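Local coordinates for protein 1,4-beta-N-Acetylmuramidase M1 (PDB 1JFX) that hydrolyses the beta-1,4 linkages between N-acetylmuramic acid and N-acetylglucosamine in bacterial peptidoglycan, acting as a secreted lysozyme of glycosyl hydrolase family 25, at residues 118-126 with 148-158. Sequence-based numbering, arbitrary orientation.
Sequences TWINDFHAR and TGSWNGMAAKS
Ile120 and His124, one turn apart on the helix, meet the loop 148-158 through apolar packing round Ile120 and mixed ring and polar contacts round His124. The two branches of Ile120 divide the apolar work: CD1 lies 3.9 Å from Thr148 CG2, while CG2 meets both the edge of the Trp151 ring, at CZ3, and the methyl end of Met154 (Ile120 CG2 to Met154 CE 4.0 Å). Met154 reaches back to the helix because its chain folds at both chi2 (-58°) and chi3 (-72°), which brings CE to 3.7 Å from His124 CB. Gly153 CA sits over one face of the Trp151 indole, and Trp151 N donates to Thr148 OG1, also hydrogen-bonded to Trp144 O, in an ST motif at the start of the loop.

The imidazole of His124 takes the aliphatic part of Lys157 over one face, a CH-pi contact with CB 4.0 Å from the ring centroid, and Ser158 OG, hydrogen-bonded to Val135 O, lies at the ring edge near CD2. His124 NE2 gives Lys157 O a weak, bent hydrogen bond (3.2 Å, 129°), and the stronger partner of NE2 is Asp134 OD1. Extended beyond CG, Lys157 carries NZ past the ring towards Asn121 OD1. A water accepts from Lys157 NZ at 3.1 Å, donates to Asn121 O and hydrogen-bonds His124 ND1, so it bridges helix and loop.

In this beta-alpha-barrel domain, the contact joins helix 113-131 to the loop leading from helix 141-148 into strand 160-163. Ile120 and Met154 also pack on Ile137 of strand 136-139 and on Trp144 of helix 141-148.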
loop_
_atom_site.group_PDB
_atom_site.type_symbol
_atom_site.label_atom_id
_atom_site.label_comp_id
_atom_site.label_asym_id
_atom_site.label_seq_id
_atom_site.Cartn_x
_atom_site.Cartn_y
_atom_site.Cartn_z
ATOM N N THR A 118 -14.440 1.394 -12.655
ATOM C CA THR A 118 -15.555 1.188 -11.738
ATOM C C THR A 118 -15.120 0.370 -10.531
ATOM O O THR A 118 -15.473 0.697 -9.398
ATOM C CB THR A 118 -16.717 0.471 -12.451
ATOM O OG1 THR A 118 -17.222 1.326 -13.483
ATOM C CG2 THR A 118 -17.857 0.143 -11.466
ATOM N N TRP A 119 -14.350 -0.684 -10.778
ATOM C CA TRP A 119 -13.883 -1.556 -9.699
ATOM C C TRP A 119 -13.072 -0.764 -8.664
ATOM O O TRP A 119 -13.278 -0.899 -7.448
ATOM C CB TRP A 119 -13.029 -2.693 -10.293
ATOM C CG TRP A 119 -12.847 -3.885 -9.364
ATOM C CD1 TRP A 119 -13.543 -5.058 -9.402
ATOM C CD2 TRP A 119 -11.933 -3.996 -8.257
ATOM N NE1 TRP A 119 -13.124 -5.897 -8.392
ATOM C CE2 TRP A 119 -12.138 -5.267 -7.673
ATOM C CE3 TRP A 119 -10.961 -3.143 -7.703
ATOM C CZ2 TRP A 119 -11.408 -5.705 -6.558
ATOM C CZ3 TRP A 119 -10.233 -3.579 -6.591
ATOM C CH2 TRP A 119 -10.464 -4.845 -6.033
ATOM N N ILE A 120 -12.141 0.053 -9.149
ATOM C CA ILE A 120 -11.296 0.858 -8.270
ATOM C C ILE A 120 -12.144 1.905 -7.544
ATOM O O ILE A 120 -11.970 2.145 -6.351
ATOM C CB ILE A 120 -10.168 1.538 -9.089
ATOM C CG1 ILE A 120 -9.202 0.471 -9.615
ATOM C CG2 ILE A 120 -9.432 2.566 -8.225
ATOM C CD1 ILE A 120 -8.294 0.951 -10.753
ATOM N N ASN A 121 -13.078 2.519 -8.258
ATOM C CA ASN A 121 -13.934 3.521 -7.634
ATOM C C ASN A 121 -14.775 2.876 -6.525
ATOM O O ASN A 121 -14.978 3.464 -5.453
ATOM C CB ASN A 121 -14.865 4.143 -8.672
ATOM C CG ASN A 121 -15.484 5.426 -8.182
ATOM O OD1 ASN A 121 -14.776 6.391 -7.894
ATOM N ND2 ASN A 121 -16.803 5.449 -8.075
ATOM N N ASP A 122 -15.259 1.663 -6.786
ATOM C CA ASP A 122 -16.073 0.949 -5.811
ATOM C C ASP A 122 -15.251 0.584 -4.577
ATOM O O ASP A 122 -15.734 0.696 -3.442
ATOM C CB ASP A 122 -16.674 -0.322 -6.426
ATOM C CG ASP A 122 -17.797 -0.029 -7.416
ATOM O OD1 ASP A 122 -18.257 1.132 -7.487
ATOM O OD2 ASP A 122 -18.234 -0.980 -8.107
ATOM N N PHE A 123 -14.019 0.131 -4.786
ATOM C CA PHE A 123 -13.166 -0.217 -3.660
ATOM C C PHE A 123 -12.905 1.042 -2.833
ATOM O O PHE A 123 -12.989 1.027 -1.601
ATOM C CB PHE A 123 -11.839 -0.832 -4.141
ATOM C CG PHE A 123 -11.007 -1.439 -3.033
ATOM C CD1 PHE A 123 -10.303 -0.634 -2.135
ATOM C CD2 PHE A 123 -10.943 -2.824 -2.879
ATOM C CE1 PHE A 123 -9.545 -1.213 -1.092
ATOM C CE2 PHE A 123 -10.193 -3.410 -1.857
ATOM C CZ PHE A 123 -9.490 -2.604 -0.956
ATOM N N HIS A 124 -12.602 2.144 -3.505
ATOM C CA HIS A 124 -12.349 3.380 -2.790
ATOM C C HIS A 124 -13.587 3.827 -2.001
ATOM O O HIS A 124 -13.490 4.187 -0.831
ATOM C CB HIS A 124 -11.913 4.492 -3.765
ATOM C CG HIS A 124 -11.831 5.847 -3.131
ATOM N ND1 HIS A 124 -12.951 6.603 -2.847
ATOM C CD2 HIS A 124 -10.773 6.554 -2.665
ATOM C CE1 HIS A 124 -12.585 7.711 -2.228
ATOM N NE2 HIS A 124 -11.269 7.706 -2.103
ATOM N N ALA A 125 -14.753 3.788 -2.636
ATOM C CA ALA A 125 -15.973 4.225 -1.967
ATOM C C ALA A 125 -16.277 3.395 -0.734
ATOM O O ALA A 125 -16.620 3.949 0.316
ATOM C CB ALA A 125 -17.152 4.170 -2.918
ATOM N N ARG A 126 -16.148 2.076 -0.847
ATOM C CA ARG A 126 -16.459 1.219 0.291
ATOM C C ARG A 126 -15.405 1.317 1.384
ATOM O O ARG A 126 -15.741 1.311 2.578
ATOM C CB ARG A 126 -16.633 -0.235 -0.159
ATOM C CG ARG A 126 -17.045 -1.209 0.956
ATOM C CD ARG A 126 -18.266 -0.728 1.771
ATOM N NE ARG A 126 -19.425 -0.346 0.959
ATOM C CZ ARG A 126 -20.508 -1.101 0.769
ATOM N NH1 ARG A 126 -20.609 -2.311 1.317
ATOM N NH2 ARG A 126 -21.518 -0.626 0.056
ATOM N N THR A 148 -6.216 1.045 -16.769
ATOM C CA THR A 148 -7.260 2.041 -16.525
ATOM C C THR A 148 -7.361 2.986 -17.709
ATOM O O THR A 148 -8.216 3.866 -17.746
ATOM C CB THR A 148 -7.006 2.895 -15.255
ATOM O OG1 THR A 148 -5.996 3.886 -15.503
ATOM C CG2 THR A 148 -6.570 2.010 -14.113
ATOM N N GLY A 149 -6.491 2.797 -18.693
ATOM C CA GLY A 149 -6.521 3.694 -19.832
ATOM C C GLY A 149 -6.098 5.098 -19.441
ATOM O O GLY A 149 -6.749 6.077 -19.819
ATOM N N SER A 150 -5.008 5.193 -18.680
ATOM C CA SER A 150 -4.441 6.461 -18.228
ATOM C C SER A 150 -5.496 7.333 -17.553
ATOM O O SER A 150 -5.631 8.512 -17.849
ATOM C CB SER A 150 -3.820 7.210 -19.413
ATOM O OG SER A 150 -2.836 6.407 -20.047
ATOM N N TRP A 151 -6.213 6.740 -16.606
ATOM C CA TRP A 151 -7.299 7.420 -15.906
ATOM C C TRP A 151 -6.870 8.478 -14.883
ATOM O O TRP A 151 -5.988 8.227 -14.054
ATOM C CB TRP A 151 -8.160 6.339 -15.237
ATOM C CG TRP A 151 -9.454 6.789 -14.609
ATOM C CD1 TRP A 151 -10.353 7.693 -15.104
ATOM C CD2 TRP A 151 -10.038 6.259 -13.414
ATOM N NE1 TRP A 151 -11.467 7.755 -14.290
ATOM C CE2 TRP A 151 -11.297 6.881 -13.247
ATOM C CE3 TRP A 151 -9.621 5.309 -12.469
ATOM C CZ2 TRP A 151 -12.140 6.583 -12.170
ATOM C CZ3 TRP A 151 -10.463 5.011 -11.399
ATOM C CH2 TRP A 151 -11.703 5.647 -11.263
ATOM N N ASN A 152 -7.492 9.663 -14.948
ATOM C CA ASN A 152 -7.205 10.750 -14.007
ATOM C C ASN A 152 -8.242 10.789 -12.869
ATOM O O ASN A 152 -8.163 11.625 -11.973
ATOM C CB ASN A 152 -7.223 12.116 -14.721
ATOM C CG ASN A 152 -6.865 13.280 -13.785
ATOM O OD1 ASN A 152 -5.747 13.359 -13.272
ATOM N ND2 ASN A 152 -7.818 14.185 -13.562
ATOM N N GLY A 153 -9.191 9.860 -12.901
ATOM C CA GLY A 153 -10.266 9.843 -11.925
ATOM C C GLY A 153 -9.975 9.672 -10.449
ATOM O O GLY A 153 -10.845 9.942 -9.608
ATOM N N MET A 154 -8.777 9.217 -10.114
ATOM C CA MET A 154 -8.439 9.041 -8.708
ATOM C C MET A 154 -7.472 10.105 -8.237
ATOM O O MET A 154 -7.031 10.063 -7.098
ATOM C CB MET A 154 -7.819 7.656 -8.465
ATOM C CG MET A 154 -8.717 6.504 -8.855
ATOM S SD MET A 154 -10.310 6.529 -7.994
ATOM C CE MET A 154 -9.818 6.057 -6.322
ATOM N N ALA A 155 -7.148 11.071 -9.101
ATOM C CA ALA A 155 -6.197 12.117 -8.722
ATOM C C ALA A 155 -6.554 12.844 -7.430
ATOM O O ALA A 155 -5.675 13.129 -6.612
ATOM C CB ALA A 155 -6.038 13.131 -9.867
ATOM N N ALA A 156 -7.836 13.133 -7.226
ATOM C CA ALA A 156 -8.237 13.839 -6.012
ATOM C C ALA A 156 -8.792 12.907 -4.948
ATOM O O ALA A 156 -9.227 13.370 -3.894
ATOM C CB ALA A 156 -9.269 14.913 -6.344
ATOM N N LYS A 157 -8.760 11.604 -5.210
ATOM C CA LYS A 157 -9.315 10.629 -4.270
ATOM C C LYS A 157 -8.330 9.733 -3.536
ATOM O O LYS A 157 -8.576 9.367 -2.394
ATOM C CB LYS A 157 -10.300 9.709 -4.984
ATOM C CG LYS A 157 -11.626 10.332 -5.365
ATOM C CD LYS A 157 -12.492 9.260 -6.003
ATOM C CE LYS A 157 -13.914 9.716 -6.220
ATOM N NZ LYS A 157 -14.673 8.646 -6.928
ATOM N N SER A 158 -7.240 9.348 -4.192
ATOM C CA SER A 158 -6.284 8.449 -3.556
ATOM C C SER A 158 -4.822 8.844 -3.616
ATOM O O SER A 158 -4.324 9.209 -4.686
ATOM C CB SER A 158 -6.371 7.050 -4.188
ATOM O OG SER A 158 -7.556 6.353 -3.843
HETATM O O HOH W 1 -15.095 6.343 -4.938
#